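Tyrosine-protein phosphatase YwqE (Bacillus subtilis, PDB 3QY7) removes phosphate from phosphotyrosine in the proteins YwqD, YwqF and Ssb, working as a manganese-dependent phosphatase of the PHP-like type on a TIM-barrel fold. Local coordinates at residues His43-Gly46 / Val47-Asn50; Ile107-Phe111 / Asp112-Arg116; Gln120-Tyr123 / Asp124-Leu127; Arg144-Pro147 / Ser148-Tyr151. All coordinates share one frame; numbering follows the deposited sequence.

Contact 1. Residues His43-Gly46 / Val47-Asn50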
loop_
_atom_site.group_PDB
_atom_site.type_symbol
_atom_site.label_atom_id
_atom_site.label_comp_id
_atom_site.label_asym_id
_atom_site.label_seq_id
_atom_site.Cartn_x
_atom_site.Cartn_y
_atom_site.Cartn_z
ATOM N N HIS A 43 -5.031 -4.672 10.451
ATOM C CA HIS A 43 -4.697 -4.801 11.873
ATOM C C HIS A 43 -5.846 -5.421 12.678
ATOM O O HIS A 43 -5.610 -6.071 13.695
ATOM C CB HIS A 43 -4.217 -3.476 12.465
ATOM C CG HIS A 43 -5.316 -2.501 12.731
ATOM N ND1 HIS A 43 -5.631 -2.064 14.000
ATOM C CD2 HIS A 43 -6.175 -1.877 11.892
ATOM C CE1 HIS A 43 -6.639 -1.214 13.932
ATOM N NE2 HIS A 43 -6.992 -1.084 12.664
ATOM N N ASN A 44 -7.048 -5.280 12.158
ATOM C CA ASN A 44 -8.255 -5.918 12.654
ATOM C C ASN A 44 -8.882 -6.759 11.575
ATOM O O ASN A 44 -8.946 -6.370 10.483
ATOM C CB ASN A 44 -9.326 -4.875 12.915
ATOM C CG ASN A 44 -9.089 -4.110 14.117
ATOM O OD1 ASN A 44 -8.671 -4.639 15.098
ATOM N ND2 ASN A 44 -9.370 -2.852 14.065
ATOM N N ASN A 45 -9.366 -7.914 11.929
ATOM C CA ASN A 45 -10.093 -8.745 11.019
ATOM C C ASN A 45 -11.289 -9.316 11.774
ATOM O O ASN A 45 -11.248 -10.366 12.371
ATOM C CB ASN A 45 -9.177 -9.809 10.445
ATOM C CG ASN A 45 -9.813 -11.137 10.254
ATOM O OD1 ASN A 45 -10.665 -11.284 9.465
ATOM N ND2 ASN A 45 -9.314 -12.100 10.904
ATOM N N GLY A 46 -12.352 -8.551 11.662
ATOM C CA GLY A 46 -13.567 -8.906 12.323
ATOM C C GLY A 46 -13.427 -8.686 13.784
ATOM O O GLY A 46 -13.142 -7.603 14.253
ATOM N N VAL A 47 -13.671 -9.750 14.498
ATOM C CA VAL A 47 -13.573 -9.726 15.946
ATOM C C VAL A 47 -12.146 -9.929 16.429
ATOM O O VAL A 47 -11.870 -9.762 17.613
ATOM C CB VAL A 47 -14.490 -10.788 16.604
ATOM C CG1 VAL A 47 -15.945 -10.469 16.328
ATOM C CG2 VAL A 47 -14.131 -12.205 16.120
ATOM N N TYR A 48 -11.242 -10.288 15.520
ATOM C CA TYR A 48 -9.868 -10.585 15.913
ATOM C C TYR A 48 -8.905 -9.452 15.578
ATOM O O TYR A 48 -9.155 -8.653 14.687
ATOM C CB TYR A 48 -9.373 -11.870 15.245
ATOM C CG TYR A 48 -10.239 -13.090 15.461
ATOM C CD1 TYR A 48 -10.392 -13.653 16.729
ATOM C CD2 TYR A 48 -10.880 -13.700 14.383
ATOM C CE1 TYR A 48 -11.191 -14.789 16.919
ATOM C CE2 TYR A 48 -11.668 -14.830 14.557
ATOM C CZ TYR A 48 -11.819 -15.369 15.824
ATOM O OH TYR A 48 -12.606 -16.486 15.986
ATOM N N LYS A 49 -7.809 -9.391 16.326
ATOM C CA LYS A 49 -6.716 -8.487 16.017
ATOM C C LYS A 49 -5.559 -9.302 15.471
ATOM O O LYS A 49 -5.347 -10.458 15.856
ATOM C CB LYS A 49 -6.279 -7.728 17.270
ATOM C CG LYS A 49 -7.302 -6.722 17.756
ATOM C CD LYS A 49 -6.906 -6.068 19.065
ATOM C CE LYS A 49 -7.937 -5.004 19.451
ATOM N NZ LYS A 49 -8.025 -3.909 18.424
ATOM N N ASN A 50 -4.823 -8.699 14.549
ATOM C CA ASN A 50 -3.570 -9.274 14.088
ATOM C C ASN A 50 -2.470 -8.450 14.721
ATOM O O ASN A 50 -2.011 -7.465 14.141
ATOM C CB ASN A 50 -3.488 -9.213 12.558
ATOM C CG ASN A 50 -4.556 -10.050 11.880
ATOM O OD1 ASN A 50 -5.252 -9.570 10.983
ATOM N ND2 ASN A 50 -4.681 -11.299 12.283
#
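Asn45 and Tyr48 hold each other by two backbone hydrogen bonds. Asn45 N donates a hydrogen bond to Tyr48 O at 2.9 Å, nearly straight at 172°. In return Tyr48 N reaches Asn45 O at 3.1 Å, coming from well above the carbonyl plane. They form the hydrogen-bonded pair that closes a type II' beta turn with Gly46 and Val47 at its corners. Gly46 has a positive phi there, which suits a glycine at this turn position. One step outward, Asn44 and Lys49 are the non-hydrogen-bonded pair. Beyond them Asn50 N bonds His43 O at 2.9 Å. His43 O also receives a CA-H...O contact from Lys49 CA at 3.5 Å. The whole is a two-stranded antiparallel hairpin.

The side chains of Asn44 and Lys49 run side by side on one face. The lysine chain is extended up to CE and bends at its last torsion (chi4 -61°). That bend brings Lys49 NZ to Asn44 OD1 at 3.5 Å, a weak hydrogen bond. On the other face Asn45 and Tyr48 also lie alongside, amide and ring planes 42° apart, with Asn45 ND2 4.1 Å from Tyr48 CD2. Val47 CG2 sits over the centre of one face of the Tyr48 ring. At the base, the His43 ring lies nearly parallel to that of Tyr84. The backbone bonds therefore set the hairpin's shape, and the long Lys49-Asn44 link probably adds less.

Contact 2. Residues Ile107-Phe111 / Asp112-Arg116. With FE (Fe (III) ion), chain B.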
loop_
_atom_site.group_PDB
_atom_site.type_symbol
_atom_site.label_atom_id
_atom_site.label_comp_id
_atom_site.label_asym_id
_atom_site.label_seq_id
_atom_site.Cartn_x
_atom_site.Cartn_y
_atom_site.Cartn_z
ATOM N N ILE A 107 -2.083 3.778 6.190
ATOM C CA ILE A 107 -3.348 4.176 6.792
ATOM C C ILE A 107 -4.423 4.138 5.717
ATOM O O ILE A 107 -4.265 4.755 4.661
ATOM C CB ILE A 107 -3.237 5.610 7.367
ATOM C CG1 ILE A 107 -2.119 5.697 8.418
ATOM C CG2 ILE A 107 -4.588 6.093 7.951
ATOM C CD1 ILE A 107 -2.326 4.842 9.634
ATOM N N GLU A 108 -5.509 3.437 6.013
ATOM C CA GLU A 108 -6.626 3.272 5.088
ATOM C C GLU A 108 -7.839 4.002 5.635
ATOM O O GLU A 108 -8.209 3.792 6.787
ATOM C CB GLU A 108 -6.963 1.790 4.950
ATOM C CG GLU A 108 -8.039 1.482 3.912
ATOM C CD GLU A 108 -8.769 0.184 4.183
ATOM O OE1 GLU A 108 -9.102 -0.533 3.213
ATOM O OE2 GLU A 108 -9.015 -0.149 5.359
ATOM N N PHE A 109 -8.438 4.846 4.797
ATOM C CA PHE A 109 -9.729 5.493 5.092
ATOM C C PHE A 109 -10.869 4.506 4.853
ATOM O O PHE A 109 -10.794 3.673 3.966
ATOM C CB PHE A 109 -9.942 6.719 4.188
ATOM C CG PHE A 109 -8.901 7.802 4.327
ATOM C CD1 PHE A 109 -8.302 8.080 5.560
ATOM C CD2 PHE A 109 -8.536 8.567 3.226
ATOM C CE1 PHE A 109 -7.351 9.089 5.678
ATOM C CE2 PHE A 109 -7.591 9.596 3.327
ATOM C CZ PHE A 109 -6.984 9.862 4.575
ATOM N N PRO A 110 -11.957 4.620 5.630
ATOM C CA PRO A 110 -13.166 3.910 5.245
ATOM C C PRO A 110 -13.543 4.269 3.809
ATOM O O PRO A 110 -13.262 5.379 3.356
ATOM C CB PRO A 110 -14.209 4.456 6.222
ATOM C CG PRO A 110 -13.669 5.737 6.701
ATOM C CD PRO A 110 -12.185 5.528 6.761
ATOM N N PHE A 111 -14.182 3.348 3.095
ATOM C CA PHE A 111 -14.351 3.512 1.653
ATOM C C PHE A 111 -15.185 4.740 1.244
ATOM O O PHE A 111 -15.049 5.240 0.131
ATOM C CB PHE A 111 -14.932 2.242 1.022
ATOM C CG PHE A 111 -16.436 2.238 0.935
ATOM C CD1 PHE A 111 -17.072 2.439 -0.290
ATOM C CD2 PHE A 111 -17.212 2.050 2.073
ATOM C CE1 PHE A 111 -18.464 2.434 -0.384
ATOM C CE2 PHE A 111 -18.610 2.053 1.996
ATOM C CZ PHE A 111 -19.235 2.243 0.762
ATOM N N ASP A 112 -16.030 5.216 2.155
ATOM C CA ASP A 112 -17.063 6.195 1.817
ATOM C C ASP A 112 -16.691 7.648 2.094
ATOM O O ASP A 112 -17.283 8.557 1.511
ATOM C CB ASP A 112 -18.377 5.854 2.536
ATOM C CG ASP A 112 -18.243 5.889 4.047
ATOM O OD1 ASP A 112 -17.357 5.199 4.587
ATOM O OD2 ASP A 112 -19.022 6.608 4.706
ATOM N N HIS A 113 -15.736 7.881 2.994
ATOM C CA HIS A 113 -15.381 9.262 3.346
ATOM C C HIS A 113 -13.975 9.375 3.906
ATOM O O HIS A 113 -13.368 8.369 4.298
ATOM C CB HIS A 113 -16.383 9.842 4.360
ATOM C CG HIS A 113 -16.281 9.238 5.725
ATOM N ND1 HIS A 113 -15.854 9.951 6.826
ATOM C CD2 HIS A 113 -16.537 7.984 6.165
ATOM C CE1 HIS A 113 -15.854 9.163 7.886
ATOM N NE2 HIS A 113 -16.265 7.964 7.513
ATOM N N VAL A 114 -13.475 10.606 3.939
ATOM C CA VAL A 114 -12.227 10.920 4.623
ATOM C C VAL A 114 -12.596 11.481 5.993
ATOM O O VAL A 114 -13.202 12.555 6.069
ATOM C CB VAL A 114 -11.385 11.934 3.837
ATOM C CG1 VAL A 114 -10.112 12.291 4.604
ATOM C CG2 VAL A 114 -11.031 11.375 2.458
ATOM N N PRO A 115 -12.251 10.755 7.078
ATOM C CA PRO A 115 -12.563 11.251 8.423
ATOM C C PRO A 115 -12.017 12.662 8.636
ATOM O O PRO A 115 -10.920 12.995 8.163
ATOM C CB PRO A 115 -11.862 10.242 9.334
ATOM C CG PRO A 115 -11.884 8.974 8.538
ATOM C CD PRO A 115 -11.605 9.427 7.128
ATOM N N ARG A 116 -12.791 13.496 9.333
ATOM C CA ARG A 116 -12.447 14.902 9.493
ATOM C C ARG A 116 -11.135 15.108 10.251
ATOM O O ARG A 116 -10.437 16.081 10.008
ATOM C CB ARG A 116 -13.586 15.653 10.191
ATOM C CG ARG A 116 -14.917 15.614 9.450
ATOM C CD ARG A 116 -15.132 16.839 8.562
ATOM N NE ARG A 116 -15.496 18.033 9.330
ATOM C CZ ARG A 116 -16.726 18.317 9.761
ATOM N NH1 ARG A 116 -17.740 17.492 9.512
ATOM N NH2 ARG A 116 -16.944 19.431 10.453
HETATM FE FE FE B . -7.769 -1.392 1.821
HETATM O O HOH W 1 -9.510 -1.897 0.518
HETATM O O HOH W 2 -6.394 -2.426 0.697
#
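Phe109 and Val114 meet where the chain turns back after strand 104-108. Val114 CG1 sits over one face of the Phe109 ring, displaced toward the rim and 4.1 Å from the ring centroid, a CH-pi contact. The other methyl, Val114 CG2, lies 3.8 Å from Phe109 CD2. With CG1 anti to the backbone N (chi1 178°), both methyls turn to the same side of the ring, CG1 over the face and CG2 out toward CD2. Pro115 comes to another part of the ring, with Pro115 CD 3.9 Å from Phe109 CD1.

Pro110 is the bump of the next layer. Pro110 CD lies against Pro115 CG at 3.9 Å. Pro110 CG lies obliquely against the His113 imidazole, 3.5 Å from His113 NE2. Its CB touches Asp112 OD1. The pyrrolidine ring therefore fits a hollow made by Asp112, His113 and Pro115. At the tip of the loop, Asp112 CB rests over one face of the Phe111 ring, 17° off the ring normal.

Glu108 takes no part in this packing. Glu108 OE1 binds an iron ion at 2.1 Å, with Glu80, His136 and waters as further ligands. Glu108 OE2 makes a salt bridge to Arg82, which probably steadies the carboxylate. No hydrogen bond joins the two halves of the loop. Van der Waals packing, much of it apolar, joins them beside the iron site, and polar bonds go to neighbours such as Glu142.

Contact 3. Residues Gln120-Tyr123 / Asp124-Leu127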
loop_
_atom_site.group_PDB
_atom_site.type_symbol
_atom_site.label_atom_id
_atom_site.label_comp_id
_atom_site.label_asym_id
_atom_site.label_seq_id
_atom_site.Cartn_x
_atom_site.Cartn_y
_atom_site.Cartn_z
ATOM N N GLN A 120 -5.267 16.320 11.098
ATOM C CA GLN A 120 -4.685 16.501 12.431
ATOM C C GLN A 120 -3.798 15.309 12.790
ATOM O O GLN A 120 -2.651 15.486 13.218
ATOM C CB GLN A 120 -5.787 16.716 13.491
ATOM C CG GLN A 120 -5.280 17.172 14.876
ATOM C CD GLN A 120 -4.404 18.421 14.817
ATOM O OE1 GLN A 120 -4.811 19.471 14.310
ATOM N NE2 GLN A 120 -3.192 18.305 15.329
ATOM N N LEU A 121 -4.321 14.101 12.576
ATOM C CA LEU A 121 -3.551 12.871 12.818
ATOM C C LEU A 121 -2.253 12.842 12.029
ATOM O O LEU A 121 -1.195 12.510 12.572
ATOM C CB LEU A 121 -4.381 11.624 12.496
ATOM C CG LEU A 121 -3.653 10.266 12.572
ATOM C CD1 LEU A 121 -3.132 9.980 13.965
ATOM C CD2 LEU A 121 -4.583 9.180 12.122
ATOM N N PHE A 122 -2.347 13.177 10.744
ATOM C CA PHE A 122 -1.198 13.139 9.854
ATOM C C PHE A 122 -0.152 14.184 10.256
ATOM O O PHE A 122 1.063 13.962 10.118
ATOM C CB PHE A 122 -1.665 13.324 8.400
ATOM C CG PHE A 122 -2.384 12.111 7.818
ATOM C CD1 PHE A 122 -2.746 11.021 8.614
ATOM C CD2 PHE A 122 -2.714 12.085 6.468
ATOM C CE1 PHE A 122 -3.403 9.910 8.082
ATOM C CE2 PHE A 122 -3.387 10.978 5.925
ATOM C CZ PHE A 122 -3.726 9.898 6.727
ATOM N N TYR A 123 -0.636 15.331 10.743
ATOM C CA TYR A 123 0.244 16.388 11.236
ATOM C C TYR A 123 1.014 15.910 12.465
ATOM O O TYR A 123 2.242 16.081 12.562
ATOM C CB TYR A 123 -0.560 17.643 11.578
ATOM C CG TYR A 123 0.292 18.736 12.175
ATOM C CD1 TYR A 123 1.044 19.584 11.364
ATOM C CD2 TYR A 123 0.366 18.901 13.551
ATOM C CE1 TYR A 123 1.841 20.586 11.913
ATOM C CE2 TYR A 123 1.156 19.888 14.107
ATOM C CZ TYR A 123 1.891 20.725 13.287
ATOM O OH TYR A 123 2.675 21.710 13.857
ATOM N N ASP A 124 0.278 15.290 13.378
ATOM C CA ASP A 124 0.837 14.731 14.594
ATOM C C ASP A 124 1.892 13.679 14.266
ATOM O O ASP A 124 2.987 13.694 14.839
ATOM C CB ASP A 124 -0.273 14.143 15.465
ATOM C CG ASP A 124 -1.203 15.208 16.042
ATOM O OD1 ASP A 124 -0.843 16.411 16.037
ATOM O OD2 ASP A 124 -2.291 14.831 16.515
ATOM N N LEU A 125 1.595 12.793 13.312
ATOM C CA LEU A 125 2.545 11.734 12.955
ATOM C C LEU A 125 3.840 12.280 12.352
ATOM O O LEU A 125 4.923 11.801 12.676
ATOM C CB LEU A 125 1.888 10.673 12.047
ATOM C CG LEU A 125 0.746 9.838 12.637
ATOM C CD1 LEU A 125 0.062 9.041 11.517
ATOM C CD2 LEU A 125 1.204 8.884 13.762
ATOM N N GLN A 126 3.729 13.299 11.497
ATOM C CA GLN A 126 4.905 13.930 10.908
ATOM C C GLN A 126 5.792 14.574 11.960
ATOM O O GLN A 126 7.015 14.550 11.842
ATOM C CB GLN A 126 4.514 14.964 9.855
ATOM C CG GLN A 126 4.086 14.363 8.527
ATOM C CD GLN A 126 3.704 15.432 7.520
ATOM O OE1 GLN A 126 4.566 16.027 6.863
ATOM N NE2 GLN A 126 2.405 15.685 7.396
ATOM N N LEU A 127 5.166 15.173 12.968
ATOM C CA LEU A 127 5.907 15.776 14.079
ATOM C C LEU A 127 6.678 14.734 14.883
ATOM O O LEU A 127 7.685 15.054 15.509
ATOM C CB LEU A 127 4.963 16.556 14.997
ATOM C CG LEU A 127 4.506 17.967 14.609
ATOM C CD1 LEU A 127 4.019 18.673 15.859
ATOM C CD2 LEU A 127 5.600 18.800 13.951
HETATM O O HOH W 3 -3.512 16.742 17.953
#
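The Tyr123 ring carries Leu127 over one face. Leu127 CG lies 4.3 Å from the Tyr123 ring centroid and 27° off the normal, a CH-pi contact. The methyl Leu127 CD1 comes closer to the ring atoms, 3.6 Å from Tyr123 CE2. With CG anti to the backbone N (chi1 176°), the Tyr123 ring is carried along an exposed side of the helix to lie against Leu127. The Phe122 ring approaches Leu125 only obliquely, with 4.5 Å between Phe122 CD1 and Leu125 CD1. This ring points into the protein, where it packs on Pro132 and Ile134 of strand 131-135. Leu121 CG meets Leu125 CD1 at 4.1 Å.

All of this lies on helix 118-127, the helix of the beta-alpha-beta unit that links the parallel strands 104-108 and 131-135. Four backbone bonds run from residue i+4 to residue i. The first joins Asp124 N to Gln120 O at 2.9 Å, and the last joins Leu127 N to Tyr123 O.

Gln120 and Asp124 add a side-chain link to this turn. The glutamine folds back at chi2 (54°), and Gln120 NE2 gives a weak hydrogen bond to Asp124 OD1 at 3.1 Å. A water donates to Asp124 OD2 at 2.7 Å and weakly accepts from Gln120 NE2. Gln126 NE2 has a weak bond to Phe122 O and a better partner in Lys156 O.

Contact 4. Residues Arg144-Pro147 / Ser148-Tyr151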
loop_
_atom_site.group_PDB
_atom_site.type_symbol
_atom_site.label_atom_id
_atom_site.label_comp_id
_atom_site.label_asym_id
_atom_site.label_seq_id
_atom_site.Cartn_x
_atom_site.Cartn_y
_atom_site.Cartn_z
ATOM N N ARG A 144 -12.829 10.561 -4.765
ATOM C CA ARG A 144 -13.339 10.473 -6.135
ATOM C C ARG A 144 -14.279 11.649 -6.450
ATOM O O ARG A 144 -14.193 12.259 -7.514
ATOM C CB ARG A 144 -14.057 9.132 -6.313
ATOM C CG ARG A 144 -14.649 8.859 -7.685
ATOM C CD ARG A 144 -13.677 8.121 -8.594
ATOM N NE ARG A 144 -14.369 7.683 -9.801
ATOM C CZ ARG A 144 -14.782 6.439 -10.033
ATOM N NH1 ARG A 144 -14.549 5.460 -9.155
ATOM N NH2 ARG A 144 -15.421 6.170 -11.160
ATOM N N GLU A 145 -15.154 11.965 -5.503
ATOM C CA GLU A 145 -16.085 13.087 -5.644
ATOM C C GLU A 145 -15.424 14.458 -5.460
ATOM O O GLU A 145 -15.834 15.459 -6.066
ATOM C CB GLU A 145 -17.246 12.899 -4.668
ATOM C CG GLU A 145 -18.216 11.801 -5.108
ATOM C CD GLU A 145 -19.063 11.235 -3.973
ATOM O OE1 GLU A 145 -18.958 11.729 -2.824
ATOM O OE2 GLU A 145 -19.839 10.284 -4.235
ATOM N N ASN A 146 -14.398 14.506 -4.620
ATOM C CA ASN A 146 -13.751 15.761 -4.270
ATOM C C ASN A 146 -12.246 15.512 -4.143
ATOM O O ASN A 146 -11.730 15.376 -3.029
ATOM C CB ASN A 146 -14.362 16.322 -2.974
ATOM C CG ASN A 146 -13.715 17.625 -2.508
ATOM O OD1 ASN A 146 -13.055 18.340 -3.274
ATOM N ND2 ASN A 146 -13.916 17.942 -1.229
ATOM N N PRO A 147 -11.537 15.454 -5.287
ATOM C CA PRO A 147 -10.113 15.077 -5.248
ATOM C C PRO A 147 -9.229 16.079 -4.509
ATOM O O PRO A 147 -8.126 15.719 -4.086
ATOM C CB PRO A 147 -9.712 14.994 -6.724
ATOM C CG PRO A 147 -10.979 15.019 -7.502
ATOM C CD PRO A 147 -11.982 15.740 -6.660
ATOM N N SER A 148 -9.709 17.315 -4.347
ATOM C CA SER A 148 -8.971 18.348 -3.625
ATOM C C SER A 148 -8.589 17.902 -2.211
ATOM O O SER A 148 -7.600 18.373 -1.657
ATOM C CB SER A 148 -9.763 19.671 -3.590
ATOM O OG SER A 148 -10.741 19.681 -2.553
ATOM N N LEU A 149 -9.367 16.985 -1.642
ATOM C CA LEU A 149 -9.079 16.437 -0.315
ATOM C C LEU A 149 -7.724 15.737 -0.299
ATOM O O LEU A 149 -6.952 15.883 0.658
ATOM C CB LEU A 149 -10.150 15.445 0.121
ATOM C CG LEU A 149 -11.545 16.024 0.367
ATOM C CD1 LEU A 149 -12.548 14.900 0.553
ATOM C CD2 LEU A 149 -11.547 16.960 1.584
ATOM N N LEU A 150 -7.454 14.959 -1.346
ATOM C CA LEU A 150 -6.162 14.274 -1.435
ATOM C C LEU A 150 -5.049 15.266 -1.688
ATOM O O LEU A 150 -3.978 15.203 -1.052
ATOM C CB LEU A 150 -6.167 13.172 -2.503
ATOM C CG LEU A 150 -4.829 12.447 -2.713
ATOM C CD1 LEU A 150 -4.456 11.653 -1.479
ATOM C CD2 LEU A 150 -4.960 11.531 -3.919
ATOM N N TYR A 151 -5.301 16.196 -2.608
ATOM C CA TYR A 151 -4.357 17.261 -2.870
ATOM C C TYR A 151 -3.919 17.912 -1.552
ATOM O O TYR A 151 -2.731 18.075 -1.316
ATOM C CB TYR A 151 -4.958 18.314 -3.800
ATOM C CG TYR A 151 -4.210 19.612 -3.762
ATOM C CD1 TYR A 151 -4.693 20.688 -3.012
ATOM C CD2 TYR A 151 -3.005 19.766 -4.441
ATOM C CE1 TYR A 151 -4.007 21.882 -2.953
ATOM C CE2 TYR A 151 -2.304 20.963 -4.390
ATOM C CZ TYR A 151 -2.819 22.018 -3.640
ATOM O OH TYR A 151 -2.152 23.214 -3.578
HETATM O O HOH W 4 -12.124 18.755 -5.835
#
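This contact is the bend between helix 141-145 and helix 148-155. Asn146 is the first residue to leave the helical backbone, and its side chain turns toward the start of the next helix. Asn146 OD1 receives a hydrogen bond from Ser148 OG at 2.8 Å, tilted 31° from the carbonyl plane. Ser148 OG stands between its own backbone N and carbonyl carbon (chi1 82°), on the asparagine's side. A water donates to Asn146 OD1 at 2.8 Å and accepts from Ser148 N at 3.2 Å, closing a small polar ring.

The backbone joins in. Leu149 N bonds Asn146 O at 3.2 Å, the donor well above the carbonyl plane. Pro147 O takes Tyr151 N in its carbonyl plane at 3.2 Å and, more weakly, Leu150 N.

The side chains of Asn146 and Leu149 cross at about a right angle, with 3.4 Å from Asn146 ND2 to Leu149 CG. Leu150 turns inward to Ile143 and Leu182. Asn146 OD1 thus has two donors, the serine hydroxyl and the water. Through them one side chain ties the end of the first helix to the first turn of the second.

Overall arrangement
The four contacts follow one another along the chain without overlap. Contact 2 is the hub. Phe109 CE1 packs on Phe122 CZ of contact 3 at 3.9 Å, and Val114 CG2 lies 4.3 Å from Leu149 CD1 of contact 4. Contacts 3 and 4 do not touch; their nearest atoms are about 8 Å apart. Contact 2 also supplies Glu108 to the metal centre, sharing an iron ion with Glu80 and His136. Contact 1 stands apart from contact 2, about 7 Å between nearest atoms, but its His43 side chain is about 10 Å from a bound iron. The side chain of Phe122 is about 13 Å from a bound iron. The side chain of Leu150 is about 14 Å from a bound iron.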